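Local coordinates for Myo-inositol phosphohydrolase (Mitsuokella multacida, PDB 4WU3), which probably removes phosphate groups from phytate with a protein-tyrosine-phosphatase-like fold, and binds inositol-(1,3,4,5)-tetrakisphosphate in more than one pocket, at residues D150-L155 with T210-F215; G399-M404 with N500-Y505; P406-Q411 with N533-F538; Y554-N559 with H601-F606. The protein carries 2 engineered substitutions. All blocks are in the same frame, centred on the assembly; numbering follows the deposited sequence.

How the interactions relate
The four contacts illustrate how one architecture is built up from short pieces joined over long range. From the N terminus, interaction 1 comes first, bringing the end of strand 205-211 back to helix 149-161 and closing a loop of 54 residues. Interactions 2 and 3, closing loops of 95 and 121 residues, then cross along the chain: both start on helix 398-411 and reach the same five-stranded sheet, one at strand 503-509 and the other at strand 535-539, and they touch where Met-404 meets His-537. Interaction 4 follows in series, pairing helices 545-558 and 593-613 across a 41-residue loop; its Tyr-554 packs on Leu-536 of interaction 3. Interactions 1 and 4 approach to about 6 Å between nearest atoms without touching.

Interaction 1. Residues D150-L155 with T210-F215; sequences DIIIPL and TLQDHF
The amide nitrogen NE2 of Gln-212 is held by a hydrogen bond to the backbone O of Asn-144, and from there it borders Ile-152, whose CD1 lies 4.5 Å from that NE2. A bend at chi2 (-72°) brings the Gln-212 amide nearer the helix. The remainder of the contact is made by aliphatic groups, chiefly methyls. Ile-152 and Thr-210 reach toward each other tip to tip: the CG2 methyls of Ile-152 and Thr-210 are 3.9 Å apart, while CD1 of Ile-152 sits 3.9 Å from CB of Thr-210. The second isoleucine comes in at a slant, with CD1 of Ile-153 4.0 Å from the same Thr-210 CG2, which is thus touched by both isoleucines. A chi1 of 49° places Thr-210 OG1 between its backbone N and carbonyl carbon and turns CG2 to the position where they meet it.

Thr-210 lies near the end of strand 205-211, an outer strand of its sheet. Just beyond, residues Gln-212 to Phe-215 form a type II beta turn, in which His-214 touches the bound inositol tetrakisphosphate; the turn is also held by Trp-142, whose NE1 bonds to Asp-213 O. Chemically, then, the helix meets the strand through dispersion between aliphatic groups, chiefly methyls, which imposes little direction, and the directional hold at Gln-212 comes from the loop carrying Asn-144.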
# COMPACT_ATOMS: atom_id res chain seq x y z
N ASP A 150 -5.59 -21.49 6.55
CA ASP A 150 -5.44 -22.94 6.61
C ASP A 150 -3.98 -23.41 6.53
O ASP A 150 -3.69 -24.58 6.75
CB ASP A 150 -6.30 -23.68 5.57
CG ASP A 150 -6.28 -23.03 4.22
OD1 ASP A 150 -5.18 -22.64 3.79
OD2 ASP A 150 -7.35 -22.94 3.59
N ILE A 151 -3.08 -22.50 6.23
CA ILE A 151 -1.67 -22.78 6.41
C ILE A 151 -1.23 -22.30 7.80
O ILE A 151 -0.50 -23.01 8.51
CB ILE A 151 -0.83 -22.09 5.32
CG1 ILE A 151 -1.00 -22.81 3.98
CG2 ILE A 151 0.63 -22.08 5.70
CD1 ILE A 151 -0.45 -24.22 4.00
N ILE A 152 -1.70 -21.12 8.20
CA ILE A 152 -1.23 -20.48 9.44
C ILE A 152 -1.59 -21.27 10.71
O ILE A 152 -0.74 -21.46 11.57
CB ILE A 152 -1.78 -19.04 9.57
CG1 ILE A 152 -1.09 -18.14 8.55
CG2 ILE A 152 -1.56 -18.51 10.98
CD1 ILE A 152 -1.76 -16.80 8.37
N ILE A 153 -2.83 -21.73 10.81
CA ILE A 153 -3.27 -22.43 12.03
C ILE A 153 -2.45 -23.70 12.32
O ILE A 153 -1.91 -23.86 13.42
CB ILE A 153 -4.78 -22.76 11.98
CG1 ILE A 153 -5.61 -21.47 11.89
CG2 ILE A 153 -5.20 -23.58 13.20
CD1 ILE A 153 -5.30 -20.45 12.97
N PRO A 154 -2.36 -24.62 11.34
CA PRO A 154 -1.54 -25.82 11.58
C PRO A 154 -0.03 -25.53 11.68
O PRO A 154 0.67 -26.24 12.38
CB PRO A 154 -1.84 -26.71 10.36
CG PRO A 154 -2.46 -25.82 9.34
CD PRO A 154 -3.15 -24.72 10.09
N LEU A 155 0.45 -24.51 11.00
CA LEU A 155 1.85 -24.12 11.10
C LEU A 155 2.18 -23.66 12.53
O LEU A 155 3.19 -24.09 13.12
CB LEU A 155 2.18 -23.02 10.09
CG LEU A 155 3.63 -22.52 10.16
CD1 LEU A 155 4.62 -23.68 10.01
CD2 LEU A 155 3.89 -21.45 9.11
N THR A 210 -6.90 -14.50 11.16
CA THR A 210 -5.47 -14.42 10.95
C THR A 210 -5.06 -13.17 10.15
O THR A 210 -4.68 -13.26 8.99
CB THR A 210 -4.97 -15.69 10.26
OG1 THR A 210 -5.80 -15.98 9.12
CG2 THR A 210 -5.05 -16.86 11.23
N LEU A 211 -5.12 -12.00 10.80
CA LEU A 211 -4.88 -10.72 10.12
C LEU A 211 -3.43 -10.29 10.17
O LEU A 211 -2.80 -10.33 11.23
CB LEU A 211 -5.71 -9.61 10.74
CG LEU A 211 -7.21 -9.86 10.82
CD1 LEU A 211 -7.93 -8.61 11.30
CD2 LEU A 211 -7.73 -10.30 9.47
N GLN A 212 -2.91 -9.87 9.03
CA GLN A 212 -1.55 -9.38 8.94
C GLN A 212 -1.44 -8.05 9.68
O GLN A 212 -2.30 -7.18 9.52
CB GLN A 212 -1.13 -9.16 7.47
CG GLN A 212 -1.23 -10.38 6.58
CD GLN A 212 -0.17 -11.42 6.88
OE1 GLN A 212 1.02 -11.11 6.88
NE2 GLN A 212 -0.59 -12.66 7.12
N ASP A 213 -0.38 -7.90 10.46
CA ASP A 213 -0.10 -6.65 11.13
C ASP A 213 0.02 -5.56 10.08
O ASP A 213 0.54 -5.78 8.98
CB ASP A 213 1.19 -6.78 11.93
CG ASP A 213 1.33 -5.73 13.00
OD1 ASP A 213 0.56 -4.74 13.03
OD2 ASP A 213 2.24 -5.89 13.84
N HIS A 214 -0.49 -4.38 10.43
CA HIS A 214 -0.35 -3.16 9.62
C HIS A 214 -1.44 -2.89 8.57
O HIS A 214 -1.48 -1.81 8.00
CB HIS A 214 1.02 -3.11 8.95
CG HIS A 214 2.16 -3.19 9.92
ND1 HIS A 214 2.39 -2.23 10.89
CD2 HIS A 214 3.15 -4.10 10.06
CE1 HIS A 214 3.46 -2.56 11.59
NE2 HIS A 214 3.94 -3.69 11.10
N PHE A 215 -2.33 -3.85 8.33
CA PHE A 215 -3.30 -3.74 7.25
C PHE A 215 -4.71 -3.99 7.73
O PHE A 215 -4.91 -4.57 8.80
CB PHE A 215 -3.01 -4.76 6.16
CG PHE A 215 -1.70 -4.57 5.45
CD1 PHE A 215 -1.41 -3.37 4.81
CD2 PHE A 215 -0.77 -5.59 5.41
CE1 PHE A 215 -0.21 -3.20 4.16
CE2 PHE A 215 0.42 -5.43 4.75
CZ PHE A 215 0.71 -4.23 4.13

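Interaction 2. Residues G399-M404 with N500-Y505; sequences GELQAM and NGLHYY
A bend at chi2 (-59°) swings the Gln-402 amide across the Asn-500 side chain, which it meets at about a right angle, while Leu-401, its CG anti to the backbone N, slides along the same asparagine in the opposite sense. The hydrogen bond from NE2 of Gln-402 to OD1 of Asn-500 spans 2.9 Å and is nearly straight, 162° at the hydrogen. Its donor stands above the carbonyl plane of Asn-500, 42° out of it, yet OD1 lies almost in the plane of the glutamine amide. NE2 of Gln-402 has a second partner in Asn-398 OD1. Asn-500 ND2 bonds to Leu-496 O, which fixes the amide flip and presents OD1 to the glutamine.

Beside this polar pair, CD2 of Leu-401 rests 3.8 Å from ND2 of Asn-500, and CD1 of Leu-401 is 4.2 Å from CD1 of Leu-502. The leucines continue inward onto Leu-496, Val-497 and strand 416-422. The arrangement is that of a Schellman motif ending helix 493-499: Gly-501, at positive phi, is the C-prime residue, Leu-502 N bonds to Val-497 O, and the Leu-502 side chain folds over Val-497 before strand 503-509 begins.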
# COMPACT_ATOMS: atom_id res chain seq x y z
N GLY A 399 -6.45 -43.39 -26.33
CA GLY A 399 -5.37 -44.20 -26.86
C GLY A 399 -4.47 -44.71 -25.76
O GLY A 399 -3.93 -45.81 -25.86
N GLU A 400 -4.28 -43.91 -24.72
CA GLU A 400 -3.39 -44.30 -23.64
C GLU A 400 -4.10 -45.28 -22.72
O GLU A 400 -3.47 -46.17 -22.16
CB GLU A 400 -2.90 -43.08 -22.88
CG GLU A 400 -1.91 -42.26 -23.69
CD GLU A 400 -1.72 -40.88 -23.13
OE1 GLU A 400 -2.73 -40.15 -22.98
OE2 GLU A 400 -0.56 -40.52 -22.84
N LEU A 401 -5.40 -45.14 -22.59
CA LEU A 401 -6.14 -46.12 -21.82
C LEU A 401 -6.05 -47.48 -22.50
O LEU A 401 -5.87 -48.50 -21.83
CB LEU A 401 -7.59 -45.73 -21.63
CG LEU A 401 -8.40 -46.77 -20.87
CD1 LEU A 401 -7.92 -46.92 -19.43
CD2 LEU A 401 -9.87 -46.40 -20.89
N GLN A 402 -6.16 -47.50 -23.83
CA GLN A 402 -6.09 -48.76 -24.58
C GLN A 402 -4.75 -49.45 -24.34
O GLN A 402 -4.69 -50.67 -24.24
CB GLN A 402 -6.32 -48.56 -26.08
CG GLN A 402 -7.68 -47.97 -26.44
CD GLN A 402 -8.84 -48.83 -25.96
OE1 GLN A 402 -8.80 -50.05 -26.04
NE2 GLN A 402 -9.89 -48.18 -25.47
N ALA A 403 -3.68 -48.67 -24.26
CA ALA A 403 -2.35 -49.25 -24.03
C ALA A 403 -2.19 -49.79 -22.60
O ALA A 403 -1.47 -50.77 -22.39
CB ALA A 403 -1.27 -48.23 -24.33
N MET A 404 -2.83 -49.14 -21.63
CA MET A 404 -2.75 -49.59 -20.23
C MET A 404 -3.47 -50.91 -20.02
O MET A 404 -3.07 -51.73 -19.19
CB MET A 404 -3.42 -48.59 -19.31
CG MET A 404 -2.64 -47.33 -19.03
SD MET A 404 -3.57 -46.25 -17.92
CE MET A 404 -4.11 -47.42 -16.69
N ASN A 500 -14.85 -49.42 -21.28
CA ASN A 500 -13.74 -50.36 -21.51
C ASN A 500 -13.61 -51.44 -20.43
O ASN A 500 -12.56 -52.08 -20.30
CB ASN A 500 -12.42 -49.61 -21.68
CG ASN A 500 -12.27 -48.99 -23.07
OD1 ASN A 500 -11.87 -49.66 -24.02
ND2 ASN A 500 -12.62 -47.73 -23.19
N GLY A 501 -14.68 -51.65 -19.67
CA GLY A 501 -14.77 -52.79 -18.77
C GLY A 501 -14.05 -52.64 -17.43
O GLY A 501 -13.75 -53.64 -16.77
N LEU A 502 -13.79 -51.41 -17.02
CA LEU A 502 -13.15 -51.16 -15.74
C LEU A 502 -14.08 -50.41 -14.81
O LEU A 502 -15.04 -49.79 -15.26
CB LEU A 502 -11.85 -50.36 -15.92
CG LEU A 502 -10.83 -50.94 -16.89
CD1 LEU A 502 -9.71 -49.94 -17.13
CD2 LEU A 502 -10.26 -52.25 -16.37
N HIS A 503 -13.79 -50.45 -13.52
CA HIS A 503 -14.56 -49.69 -12.55
C HIS A 503 -13.96 -48.31 -12.35
O HIS A 503 -12.80 -48.06 -12.67
CB HIS A 503 -14.59 -50.42 -11.21
CG HIS A 503 -15.14 -51.80 -11.31
ND1 HIS A 503 -14.40 -52.88 -11.73
CD2 HIS A 503 -16.37 -52.28 -11.03
CE1 HIS A 503 -15.15 -53.96 -11.71
NE2 HIS A 503 -16.35 -53.63 -11.29
N TYR A 504 -14.75 -47.41 -11.78
CA TYR A 504 -14.32 -46.04 -11.63
C TYR A 504 -14.67 -45.51 -10.26
O TYR A 504 -15.75 -45.75 -9.75
CB TYR A 504 -14.99 -45.18 -12.71
CG TYR A 504 -14.67 -43.70 -12.65
CD1 TYR A 504 -13.51 -43.19 -13.23
CD2 TYR A 504 -15.53 -42.81 -12.03
CE1 TYR A 504 -13.21 -41.84 -13.19
CE2 TYR A 504 -15.26 -41.46 -11.99
CZ TYR A 504 -14.10 -40.98 -12.57
OH TYR A 504 -13.82 -39.62 -12.52
N TYR A 505 -13.74 -44.78 -9.66
CA TYR A 505 -14.03 -44.09 -8.42
C TYR A 505 -13.34 -42.72 -8.44
O TYR A 505 -12.21 -42.58 -8.91
CB TYR A 505 -13.61 -44.92 -7.19
CG TYR A 505 -14.22 -44.39 -5.91
CD1 TYR A 505 -15.45 -44.85 -5.47
CD2 TYR A 505 -13.59 -43.41 -5.17
CE1 TYR A 505 -16.03 -44.34 -4.31
CE2 TYR A 505 -14.15 -42.89 -4.02
CZ TYR A 505 -15.38 -43.36 -3.59
OH TYR A 505 -15.94 -42.83 -2.45

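Interaction 3. Residues P406-Q411 with N533-F538; sequences PVLKQQ and NAWLHF
Residues 406-411, the last turns of helix 398-411, run roughly antiparallel to strand 535-538, at 150° with the axes 10.5 Å apart, and the closest pair of CA atoms belongs to Leu-408 and Trp-535. Two large side chains of the strand bridge that gap. Trp-535 and His-537, two residues apart in the strand, point to the helix-covered face, and in each CG is anti to the backbone N (chi1 179°), which extends the ring away from its own strand.

Leu-408 meets them with separate branches. Its CD2 lies 3.7 Å from NE1 of Trp-535 and 3.9 Å from CZ2 of that ring, the leucine crossing the indole at about a right angle; its CD1 is 4.2 Å from ND1 of His-537. One turn on, Gln-411 covers the far end of the indole: its backbone O is 3.6 Å from Trp-535 CZ3, and its CB is 3.7 Å from Trp-535 CH2. The amide stands almost perpendicular to the ring plane, at 82°, with OE1 directed to Asn-360 ND2 and Thr-358 OG1, both hydrogen-bonded to it. Trp-535 NE1 and His-537 ND1 both bond to Ser-391 OG, and His-537 NE2 bonds to Ser-393 OG, so the buried polar atoms of the two rings are matched by the adjacent strand.

Strand 535-539 lies between strands 390-393 and 416-422 and leads into residues 540-546 of the inositol phosphate pocket. Helix 398-411 covers one face here, with Phe-356 against Leu-408; on the other face Leu-536 and Phe-538 pack on helices 517-529 and 545-558.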
# COMPACT_ATOMS: atom_id res chain seq x y z
N PRO A 406 -4.02 -53.95 -21.55
CA PRO A 406 -3.39 -55.28 -21.54
C PRO A 406 -2.35 -55.41 -20.44
O PRO A 406 -2.19 -56.49 -19.88
CB PRO A 406 -2.73 -55.39 -22.92
CG PRO A 406 -2.60 -53.99 -23.40
CD PRO A 406 -3.74 -53.22 -22.80
N VAL A 407 -1.64 -54.33 -20.14
CA VAL A 407 -0.62 -54.37 -19.10
C VAL A 407 -1.26 -54.67 -17.75
O VAL A 407 -0.80 -55.56 -17.03
CB VAL A 407 0.19 -53.06 -19.04
CG1 VAL A 407 1.15 -53.07 -17.87
CG2 VAL A 407 0.96 -52.87 -20.33
N LEU A 408 -2.32 -53.94 -17.41
CA LEU A 408 -2.94 -54.12 -16.10
C LEU A 408 -3.62 -55.47 -16.00
O LEU A 408 -3.48 -56.16 -14.99
CB LEU A 408 -3.94 -52.99 -15.79
CG LEU A 408 -3.35 -51.58 -15.66
CD1 LEU A 408 -4.43 -50.62 -15.20
CD2 LEU A 408 -2.17 -51.52 -14.71
N LYS A 409 -4.34 -55.87 -17.04
CA LYS A 409 -4.97 -57.18 -17.06
C LYS A 409 -3.94 -58.30 -16.98
O LYS A 409 -4.19 -59.33 -16.36
CB LYS A 409 -5.84 -57.33 -18.30
CG LYS A 409 -7.08 -56.47 -18.21
CD LYS A 409 -7.86 -56.49 -19.50
CE LYS A 409 -9.20 -55.82 -19.33
NZ LYS A 409 -9.98 -55.84 -20.60
N GLN A 410 -2.78 -58.08 -17.58
CA GLN A 410 -1.67 -59.01 -17.44
C GLN A 410 -1.31 -59.24 -15.97
O GLN A 410 -1.07 -60.37 -15.57
CB GLN A 410 -0.45 -58.48 -18.19
CG GLN A 410 0.76 -59.39 -18.14
CD GLN A 410 0.53 -60.67 -18.90
OE1 GLN A 410 0.23 -60.64 -20.10
NE2 GLN A 410 0.68 -61.80 -18.23
N GLN A 411 -1.27 -58.18 -15.18
CA GLN A 411 -0.75 -58.25 -13.81
C GLN A 411 -1.84 -58.37 -12.73
O GLN A 411 -1.57 -58.81 -11.62
CB GLN A 411 0.12 -57.04 -13.51
CG GLN A 411 1.34 -56.95 -14.42
CD GLN A 411 2.16 -55.70 -14.20
OE1 GLN A 411 2.35 -55.25 -13.07
NE2 GLN A 411 2.67 -55.15 -15.28
N ASN A 533 -8.24 -58.79 -3.80
CA ASN A 533 -7.45 -58.79 -5.03
C ASN A 533 -7.76 -57.61 -5.95
O ASN A 533 -7.33 -57.61 -7.10
CB ASN A 533 -7.62 -60.06 -5.87
CG ASN A 533 -7.65 -61.34 -5.07
OD1 ASN A 533 -8.50 -62.22 -5.30
ND2 ASN A 533 -6.71 -61.49 -4.18
N ALA A 534 -8.53 -56.63 -5.48
CA ALA A 534 -8.79 -55.44 -6.29
C ALA A 534 -7.46 -54.77 -6.64
O ALA A 534 -6.53 -54.75 -5.82
CB ALA A 534 -9.69 -54.45 -5.56
N TRP A 535 -7.36 -54.25 -7.86
CA TRP A 535 -6.19 -53.53 -8.32
C TRP A 535 -6.54 -52.05 -8.46
O TRP A 535 -7.52 -51.71 -9.12
CB TRP A 535 -5.74 -54.07 -9.67
CG TRP A 535 -4.56 -53.38 -10.24
CD1 TRP A 535 -4.49 -52.10 -10.67
CD2 TRP A 535 -3.26 -53.95 -10.45
NE1 TRP A 535 -3.24 -51.83 -11.14
CE2 TRP A 535 -2.46 -52.94 -11.02
CE3 TRP A 535 -2.70 -55.20 -10.21
CZ2 TRP A 535 -1.13 -53.15 -11.36
CZ3 TRP A 535 -1.37 -55.41 -10.53
CH2 TRP A 535 -0.60 -54.38 -11.10
N LEU A 536 -5.77 -51.18 -7.81
CA LEU A 536 -6.04 -49.75 -7.85
C LEU A 536 -5.06 -49.01 -8.72
O LEU A 536 -3.86 -49.04 -8.47
CB LEU A 536 -5.96 -49.17 -6.45
CG LEU A 536 -6.93 -49.75 -5.43
CD1 LEU A 536 -6.72 -49.07 -4.09
CD2 LEU A 536 -8.36 -49.60 -5.90
N HIS A 537 -5.59 -48.33 -9.73
CA HIS A 537 -4.76 -47.46 -10.57
C HIS A 537 -5.06 -46.00 -10.30
O HIS A 537 -6.10 -45.49 -10.68
CB HIS A 537 -4.98 -47.74 -12.05
CG HIS A 537 -4.17 -46.85 -12.93
ND1 HIS A 537 -2.89 -47.17 -13.34
CD2 HIS A 537 -4.43 -45.63 -13.45
CE1 HIS A 537 -2.41 -46.20 -14.09
NE2 HIS A 537 -3.33 -45.25 -14.17
N PHE A 538 -4.13 -45.32 -9.64
CA PHE A 538 -4.31 -43.93 -9.31
C PHE A 538 -3.81 -43.03 -10.43
O PHE A 538 -2.73 -43.26 -10.99
CB PHE A 538 -3.56 -43.58 -8.04
CG PHE A 538 -4.09 -44.25 -6.83
CD1 PHE A 538 -5.12 -43.69 -6.11
CD2 PHE A 538 -3.55 -45.45 -6.40
CE1 PHE A 538 -5.61 -44.32 -4.98
CE2 PHE A 538 -4.04 -46.08 -5.28
CZ PHE A 538 -5.07 -45.52 -4.56

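Interaction 4. Residues Y554-N559 with H601-F606; sequences YDMMKN and HMIEKF
Two methionines of helix 545-558 meet the edge of the Phe-606 ring. Met-556 places its SD 3.9 Å from CD2 of Phe-606 and 5.2 Å from the centroid of that ring, 87° off the ring normal, which makes this a Met-aromatic contact at the edge and not over a face. Met-557 makes a second one, its SD also close to the ring plane and 5.5 Å from the Phe-606 centroid. CG and SD of Met-557 are each 4.1 Å from CZ of Phe-606; the two sulfurs meet the ring edge at CD2 and CZ, with CE2 between. Beyond its sulfur, Met-556 carries CE on to CD1 of Ile-603, a pair modelled closer than usual van der Waals contact, at a spacing whose exact value is doubtful.

The torsions explain the reach: CG of Phe-606 is anti to the backbone N (chi1 -176°), which extends the ring across the gap between the helices. A further ring, Trp-622, meets Phe-606 edge-to-face, and Trp-514 lies against Ile-603. Elsewhere on helix 545-558, Asp-555 is held by a salt bridge to Arg-570 and a hydrogen bond to Gln-571, and weak bonds from ND2 of Asn-559 to O and OD1 of Asp-555 accompany the end of the helix.

The segments of helices 545-558 and 593-613 point in much the same direction, 21° apart with 11.5 Å between axes, a spacing bridged by long side chains. Helix 517-529 adjoins the pair through Ile-520, Ile-524 and Thr-527, while Leu-564 of helix 564-573 touches Met-556.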
# COMPACT_ATOMS: atom_id res chain seq x y z
N TYR A 554 -1.55 -45.80 0.60
CA TYR A 554 -2.03 -47.16 0.44
C TYR A 554 -0.91 -48.17 0.70
O TYR A 554 -1.11 -49.16 1.41
CB TYR A 554 -2.60 -47.34 -0.97
CG TYR A 554 -3.26 -48.67 -1.22
CD1 TYR A 554 -4.23 -49.16 -0.35
CD2 TYR A 554 -2.94 -49.43 -2.33
CE1 TYR A 554 -4.85 -50.37 -0.58
CE2 TYR A 554 -3.56 -50.64 -2.56
CZ TYR A 554 -4.51 -51.11 -1.69
OH TYR A 554 -5.12 -52.33 -1.93
N ASP A 555 0.28 -47.93 0.14
CA ASP A 555 1.44 -48.76 0.40
C ASP A 555 1.63 -48.94 1.91
O ASP A 555 1.72 -50.07 2.40
CB ASP A 555 2.68 -48.14 -0.24
CG ASP A 555 3.85 -49.13 -0.39
OD1 ASP A 555 3.76 -50.28 0.10
OD2 ASP A 555 4.87 -48.74 -1.00
N MET A 556 1.66 -47.82 2.64
CA MET A 556 1.87 -47.85 4.09
C MET A 556 0.81 -48.69 4.76
O MET A 556 1.11 -49.50 5.65
CB MET A 556 1.76 -46.45 4.70
CG MET A 556 2.97 -45.58 4.54
SD MET A 556 2.63 -43.93 5.18
CE MET A 556 3.47 -42.96 3.94
N MET A 557 -0.44 -48.44 4.39
CA MET A 557 -1.56 -49.13 5.01
C MET A 557 -1.38 -50.64 4.91
O MET A 557 -1.66 -51.36 5.86
CB MET A 557 -2.89 -48.71 4.36
CG MET A 557 -3.37 -47.31 4.73
SD MET A 557 -4.74 -46.71 3.72
CE MET A 557 -6.10 -47.68 4.36
N LYS A 558 -0.91 -51.11 3.76
CA LYS A 558 -0.82 -52.54 3.48
C LYS A 558 0.49 -53.14 4.00
O LYS A 558 0.58 -54.33 4.25
CB LYS A 558 -0.91 -52.79 1.96
CG LYS A 558 -2.15 -52.21 1.30
CD LYS A 558 -3.37 -53.09 1.50
CE LYS A 558 -3.27 -54.36 0.67
NZ LYS A 558 -4.48 -55.21 0.80
N ASN A 559 1.49 -52.29 4.18
CA ASN A 559 2.81 -52.74 4.59
C ASN A 559 3.34 -51.87 5.72
O ASN A 559 4.36 -51.20 5.56
CB ASN A 559 3.77 -52.69 3.41
CG ASN A 559 3.36 -53.63 2.29
OD1 ASN A 559 3.59 -54.83 2.36
ND2 ASN A 559 2.74 -53.09 1.27
N HIS A 601 5.14 -32.78 6.34
CA HIS A 601 4.71 -32.93 7.72
C HIS A 601 3.61 -33.98 7.84
O HIS A 601 3.69 -34.88 8.67
CB HIS A 601 4.19 -31.58 8.21
CG HIS A 601 3.97 -31.50 9.69
ND1 HIS A 601 2.72 -31.34 10.25
CD2 HIS A 601 4.84 -31.54 10.72
CE1 HIS A 601 2.83 -31.29 11.56
NE2 HIS A 601 4.10 -31.41 11.87
N MET A 602 2.59 -33.85 7.00
CA MET A 602 1.39 -34.67 7.12
C MET A 602 1.60 -36.12 6.69
O MET A 602 0.91 -37.00 7.20
CB MET A 602 0.23 -34.06 6.33
CG MET A 602 -0.28 -32.72 6.88
SD MET A 602 -0.83 -32.78 8.60
CE MET A 602 -2.35 -33.71 8.46
N ILE A 603 2.53 -36.38 5.77
CA ILE A 603 2.78 -37.76 5.35
C ILE A 603 3.41 -38.55 6.50
O ILE A 603 3.14 -39.74 6.65
CB ILE A 603 3.64 -37.86 4.08
CG1 ILE A 603 3.65 -39.30 3.55
CG2 ILE A 603 5.06 -37.41 4.35
CD1 ILE A 603 2.29 -39.85 3.18
N GLU A 604 4.24 -37.89 7.31
CA GLU A 604 4.76 -38.49 8.53
C GLU A 604 3.65 -38.77 9.53
O GLU A 604 3.63 -39.82 10.17
CB GLU A 604 5.76 -37.57 9.22
CG GLU A 604 7.11 -37.54 8.57
CD GLU A 604 8.12 -36.74 9.36
OE1 GLU A 604 7.71 -35.92 10.21
OE2 GLU A 604 9.33 -36.94 9.14
N LYS A 605 2.75 -37.80 9.70
CA LYS A 605 1.63 -38.01 10.59
C LYS A 605 0.86 -39.24 10.14
O LYS A 605 0.57 -40.14 10.94
CB LYS A 605 0.73 -36.78 10.66
CG LYS A 605 1.31 -35.68 11.54
CD LYS A 605 0.27 -34.67 11.98
CE LYS A 605 0.84 -33.76 13.07
NZ LYS A 605 -0.12 -32.71 13.51
N PHE A 606 0.58 -39.32 8.85
CA PHE A 606 -0.22 -40.43 8.35
C PHE A 606 0.49 -41.76 8.60
O PHE A 606 -0.16 -42.75 8.87
CB PHE A 606 -0.55 -40.26 6.88
CG PHE A 606 -1.44 -41.33 6.36
CD1 PHE A 606 -2.81 -41.21 6.49
CD2 PHE A 606 -0.92 -42.48 5.78
CE1 PHE A 606 -3.64 -42.20 6.03
CE2 PHE A 606 -1.74 -43.47 5.32
CZ PHE A 606 -3.11 -43.33 5.44